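Local coordinates for protein 2-Keto-3-deoxy-(6-phospho-)gluconate aldolase (Thermoproteus tenax, PDB 2R91) that is an aldolase of the dihydrodipicolinate synthetase family, built on a TIM-barrel fold, at residues A[20-31]-A[247-256]. Residues are numbered along the deposited sequence; the frame is centred on the assembly and turned at random.
Sequences LFANHVKNITSK and VEIFQGYEAG
The phenol oxygen of Tyr253 is gripped by two side chains one turn apart on helix 18-30. Its OH lies 2.7 Å from His24 ND1, where either group could be the donor. It also accepts a more bent bond from Asn27 ND2, at 3.0 Å. The tyrosine ring reaches this point because CG sits between the backbone N and the carbonyl carbon (chi1 52°), which swings it from the loop after helix 239-251 across to the first helix of the barrel. His24 and Tyr253 meet rim to rim, with planes 67° apart, and His24 NE2 is tied to Asn199, so both ring nitrogens are engaged. Val247 CG1 packs obliquely against the imidazole, 3.7 Å from His24 ND1. Over one face of the phenol lies Asn23, its ND2 3.4 Å from Tyr253 CG and its amide nearly perpendicular to the ring.

Asn27 ND2 also gives a straight N-H bond (167°) to Gln251 OE1 at 2.9 Å, coming from above the carbonyl plane. Lys31, stretched out beyond CG, brings NZ to within 2.8 Å of Gln251 OE1, tilted only slightly from that plane. Gln251 NE2 is bound by Tyr200 O and Glu203, which fixes the amide's rotation. At the other end Leu20 lays both methyls against the loop, CD1 on Gly256 CA and CD2 3.6 Å from Glu254 O, while one water joins Leu20 O, Asn23 ND2 and Glu254 O. Arg12 pairs with the Glu254 carboxylate. Directional polar bonds, with the packing of Leu20 and the tyrosine ring, thus join helix 18-30 to helix 239-251 and its following loop, and the lysine probably polarises the shared Gln251 oxygen.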
loop_
_atom_site.group_PDB
_atom_site.type_symbol
_atom_site.label_atom_id
_atom_site.label_comp_id
_atom_site.label_asym_id
_atom_site.label_seq_id
_atom_site.Cartn_x
_atom_site.Cartn_y
_atom_site.Cartn_z
ATOM N N LEU A 20 6.725 27.622 28.891
ATOM C CA LEU A 20 5.502 26.936 28.404
ATOM C C LEU A 20 5.654 25.410 28.563
ATOM O O LEU A 20 4.753 24.746 29.060
ATOM C CB LEU A 20 5.204 27.299 26.957
ATOM C CG LEU A 20 4.794 28.726 26.665
ATOM C CD1 LEU A 20 4.550 28.871 25.174
ATOM C CD2 LEU A 20 3.534 29.127 27.496
ATOM N N PHE A 21 6.808 24.876 28.182
ATOM C CA PHE A 21 7.052 23.429 28.225
ATOM C C PHE A 21 6.967 22.849 29.639
ATOM O O PHE A 21 6.338 21.808 29.866
ATOM C CB PHE A 21 8.407 23.115 27.579
ATOM C CG PHE A 21 8.710 21.656 27.466
ATOM C CD1 PHE A 21 8.220 20.909 26.396
ATOM C CD2 PHE A 21 9.487 21.016 28.430
ATOM C CE1 PHE A 21 8.490 19.551 26.288
ATOM C CE2 PHE A 21 9.772 19.661 28.330
ATOM C CZ PHE A 21 9.266 18.920 27.244
ATOM N N ALA A 22 7.604 23.528 30.592
ATOM C CA ALA A 22 7.632 23.091 31.983
ATOM C C ALA A 22 6.263 23.136 32.620
ATOM O O ALA A 22 5.936 22.247 33.370
ATOM C CB ALA A 22 8.612 23.985 32.829
ATOM N N ASN A 23 5.502 24.194 32.367
ATOM C CA ASN A 23 4.161 24.301 32.905
ATOM C C ASN A 23 3.333 23.120 32.391
ATOM O O ASN A 23 2.658 22.441 33.167
ATOM C CB ASN A 23 3.509 25.619 32.467
ATOM C CG ASN A 23 2.041 25.726 32.890
ATOM O OD1 ASN A 23 1.739 25.922 34.067
ATOM N ND2 ASN A 23 1.120 25.615 31.922
ATOM N N HIS A 24 3.418 22.884 31.083
ATOM C CA HIS A 24 2.654 21.783 30.429
ATOM C C HIS A 24 3.063 20.430 31.002
ATOM O O HIS A 24 2.236 19.654 31.429
ATOM C CB HIS A 24 2.889 21.816 28.911
ATOM C CG HIS A 24 2.203 20.696 28.164
ATOM N ND1 HIS A 24 0.839 20.494 28.224
ATOM C CD2 HIS A 24 2.691 19.740 27.333
ATOM C CE1 HIS A 24 0.518 19.447 27.468
ATOM N NE2 HIS A 24 1.621 18.975 26.917
ATOM N N VAL A 25 4.359 20.140 31.057
ATOM C CA VAL A 25 4.799 18.866 31.619
ATOM C C VAL A 25 4.337 18.649 33.073
ATOM O O VAL A 25 3.894 17.557 33.458
ATOM C CB VAL A 25 6.318 18.702 31.520
ATOM C CG1 VAL A 25 6.777 17.565 32.429
ATOM C CG2 VAL A 25 6.753 18.450 30.049
ATOM N N LYS A 26 4.437 19.692 33.887
ATOM C CA LYS A 26 4.068 19.564 35.286
ATOM C C LYS A 26 2.553 19.361 35.441
ATOM O O LYS A 26 2.110 18.607 36.307
ATOM C CB LYS A 26 4.564 20.784 36.068
ATOM C CG LYS A 26 6.116 20.800 36.187
ATOM C CD LYS A 26 6.631 22.205 36.600
ATOM C CE LYS A 26 8.151 22.342 36.402
ATOM N NZ LYS A 26 8.569 23.786 36.522
ATOM N N ASN A 27 1.767 20.029 34.602
ATOM C CA ASN A 27 0.321 19.766 34.584
ATOM C C ASN A 27 -0.007 18.314 34.223
ATOM O O ASN A 27 -0.693 17.595 34.964
ATOM C CB ASN A 27 -0.404 20.703 33.615
ATOM C CG ASN A 27 -1.898 20.400 33.534
ATOM O OD1 ASN A 27 -2.598 20.490 34.540
ATOM N ND2 ASN A 27 -2.383 20.001 32.352
ATOM N N ILE A 28 0.496 17.842 33.089
ATOM C CA ILE A 28 0.055 16.507 32.670
ATOM C C ILE A 28 0.578 15.406 33.590
ATOM O O ILE A 28 -0.084 14.398 33.806
ATOM C CB ILE A 28 0.336 16.244 31.159
ATOM C CG1 ILE A 28 1.842 16.015 30.902
ATOM C CG2 ILE A 28 -0.221 17.414 30.323
ATOM C CD1 ILE A 28 2.222 15.933 29.372
ATOM N N THR A 29 1.766 15.572 34.163
ATOM C CA THR A 29 2.239 14.544 35.096
ATOM C C THR A 29 1.413 14.591 36.404
ATOM O O THR A 29 1.276 13.583 37.084
ATOM C CB THR A 29 3.766 14.653 35.406
ATOM O OG1 THR A 29 4.042 15.967 35.869
ATOM C CG2 THR A 29 4.613 14.400 34.139
ATOM N N SER A 30 0.845 15.743 36.743
ATOM C CA SER A 30 -0.065 15.796 37.886
ATOM C C SER A 30 -1.398 15.061 37.634
ATOM O O SER A 30 -2.115 14.696 38.577
ATOM C CB SER A 30 -0.345 17.231 38.312
ATOM O OG SER A 30 -1.356 17.821 37.504
ATOM N N LYS A 31 -1.724 14.859 36.358
ATOM C CA LYS A 31 -3.001 14.294 35.958
ATOM C C LYS A 31 -2.894 12.862 35.481
ATOM O O LYS A 31 -3.826 12.352 34.863
ATOM C CB LYS A 31 -3.656 15.171 34.893
ATOM C CG LYS A 31 -4.122 16.501 35.457
ATOM C CD LYS A 31 -4.989 17.276 34.506
ATOM C CE LYS A 31 -5.337 18.615 35.087
ATOM N NZ LYS A 31 -6.305 19.339 34.233
ATOM N N VAL A 247 -4.681 20.979 23.677
ATOM C CA VAL A 247 -4.167 21.297 25.022
ATOM C C VAL A 247 -4.792 22.587 25.567
ATOM O O VAL A 247 -5.258 22.622 26.712
ATOM C CB VAL A 247 -2.614 21.427 25.043
ATOM C CG1 VAL A 247 -2.090 21.831 26.476
ATOM C CG2 VAL A 247 -1.976 20.125 24.574
ATOM N N GLU A 248 -4.803 23.655 24.773
ATOM C CA GLU A 248 -5.407 24.909 25.258
ATOM C C GLU A 248 -6.885 24.693 25.611
ATOM O O GLU A 248 -7.355 25.081 26.690
ATOM C CB GLU A 248 -5.260 26.033 24.216
ATOM C CG GLU A 248 -3.805 26.219 23.813
ATOM C CD GLU A 248 -3.419 27.633 23.421
ATOM O OE1 GLU A 248 -4.309 28.543 23.386
ATOM O OE2 GLU A 248 -2.203 27.827 23.159
ATOM N N ILE A 249 -7.615 24.061 24.692
ATOM C CA ILE A 249 -9.047 23.780 24.913
ATOM C C ILE A 249 -9.341 23.010 26.200
ATOM O O ILE A 249 -10.158 23.437 27.019
ATOM C CB ILE A 249 -9.655 23.009 23.725
ATOM C CG1 ILE A 249 -9.721 23.920 22.492
ATOM C CG2 ILE A 249 -11.079 22.470 24.093
ATOM C CD1 ILE A 249 -10.016 23.158 21.160
ATOM N N PHE A 250 -8.676 21.880 26.392
ATOM C CA PHE A 250 -9.022 21.006 27.488
ATOM C C PHE A 250 -8.275 21.290 28.798
ATOM O O PHE A 250 -8.760 20.919 29.884
ATOM C CB PHE A 250 -8.800 19.556 27.088
ATOM C CG PHE A 250 -9.804 19.037 26.077
ATOM C CD1 PHE A 250 -11.116 18.749 26.458
ATOM C CD2 PHE A 250 -9.433 18.816 24.772
ATOM C CE1 PHE A 250 -12.045 18.253 25.522
ATOM C CE2 PHE A 250 -10.358 18.323 23.837
ATOM C CZ PHE A 250 -11.652 18.060 24.210
ATOM N N GLN A 251 -7.083 21.885 28.693
ATOM C CA GLN A 251 -6.242 22.123 29.889
ATOM C C GLN A 251 -6.202 23.600 30.302
ATOM O O GLN A 251 -5.825 23.915 31.418
ATOM C CB GLN A 251 -4.804 21.588 29.684
ATOM C CG GLN A 251 -4.724 20.090 29.437
ATOM C CD GLN A 251 -5.388 19.302 30.553
ATOM O OE1 GLN A 251 -5.148 19.571 31.745
ATOM N NE2 GLN A 251 -6.249 18.327 30.181
ATOM N N GLY A 252 -6.565 24.498 29.402
ATOM C CA GLY A 252 -6.797 25.887 29.782
ATOM C C GLY A 252 -5.564 26.758 29.997
ATOM O O GLY A 252 -5.620 27.748 30.744
ATOM N N TYR A 253 -4.455 26.416 29.353
ATOM C CA TYR A 253 -3.271 27.284 29.379
ATOM C C TYR A 253 -2.652 27.330 27.989
ATOM O O TYR A 253 -2.968 26.492 27.123
ATOM C CB TYR A 253 -2.233 26.827 30.431
ATOM C CG TYR A 253 -1.840 25.370 30.338
ATOM C CD1 TYR A 253 -1.074 24.890 29.276
ATOM C CD2 TYR A 253 -2.242 24.472 31.316
ATOM C CE1 TYR A 253 -0.731 23.507 29.185
ATOM C CE2 TYR A 253 -1.895 23.131 31.260
ATOM C CZ TYR A 253 -1.144 22.662 30.177
ATOM O OH TYR A 253 -0.841 21.335 30.164
ATOM N N GLU A 254 -1.756 28.289 27.786
ATOM C CA GLU A 254 -1.099 28.460 26.496
ATOM C C GLU A 254 -0.143 27.309 26.249
ATOM O O GLU A 254 0.647 26.948 27.114
ATOM C CB GLU A 254 -0.341 29.787 26.429
ATOM C CG GLU A 254 -1.222 31.018 26.204
ATOM C CD GLU A 254 -0.390 32.293 25.951
ATOM O OE1 GLU A 254 0.866 32.226 26.065
ATOM O OE2 GLU A 254 -0.985 33.364 25.634
ATOM N N ALA A 255 -0.219 26.727 25.056
ATOM C CA ALA A 255 0.555 25.524 24.759
ATOM C C ALA A 255 1.670 25.798 23.761
ATOM O O ALA A 255 2.340 24.869 23.335
ATOM C CB ALA A 255 -0.371 24.433 24.184
ATOM N N GLY A 256 1.822 27.053 23.338
ATOM C CA GLY A 256 2.790 27.378 22.283
ATOM C C GLY A 256 2.324 26.858 20.928
ATOM O O GLY A 256 1.123 26.629 20.723
HETATM O O HOH W 1 2.139 25.883 29.256
HETATM O O HOH W 2 -5.383 22.603 33.692
#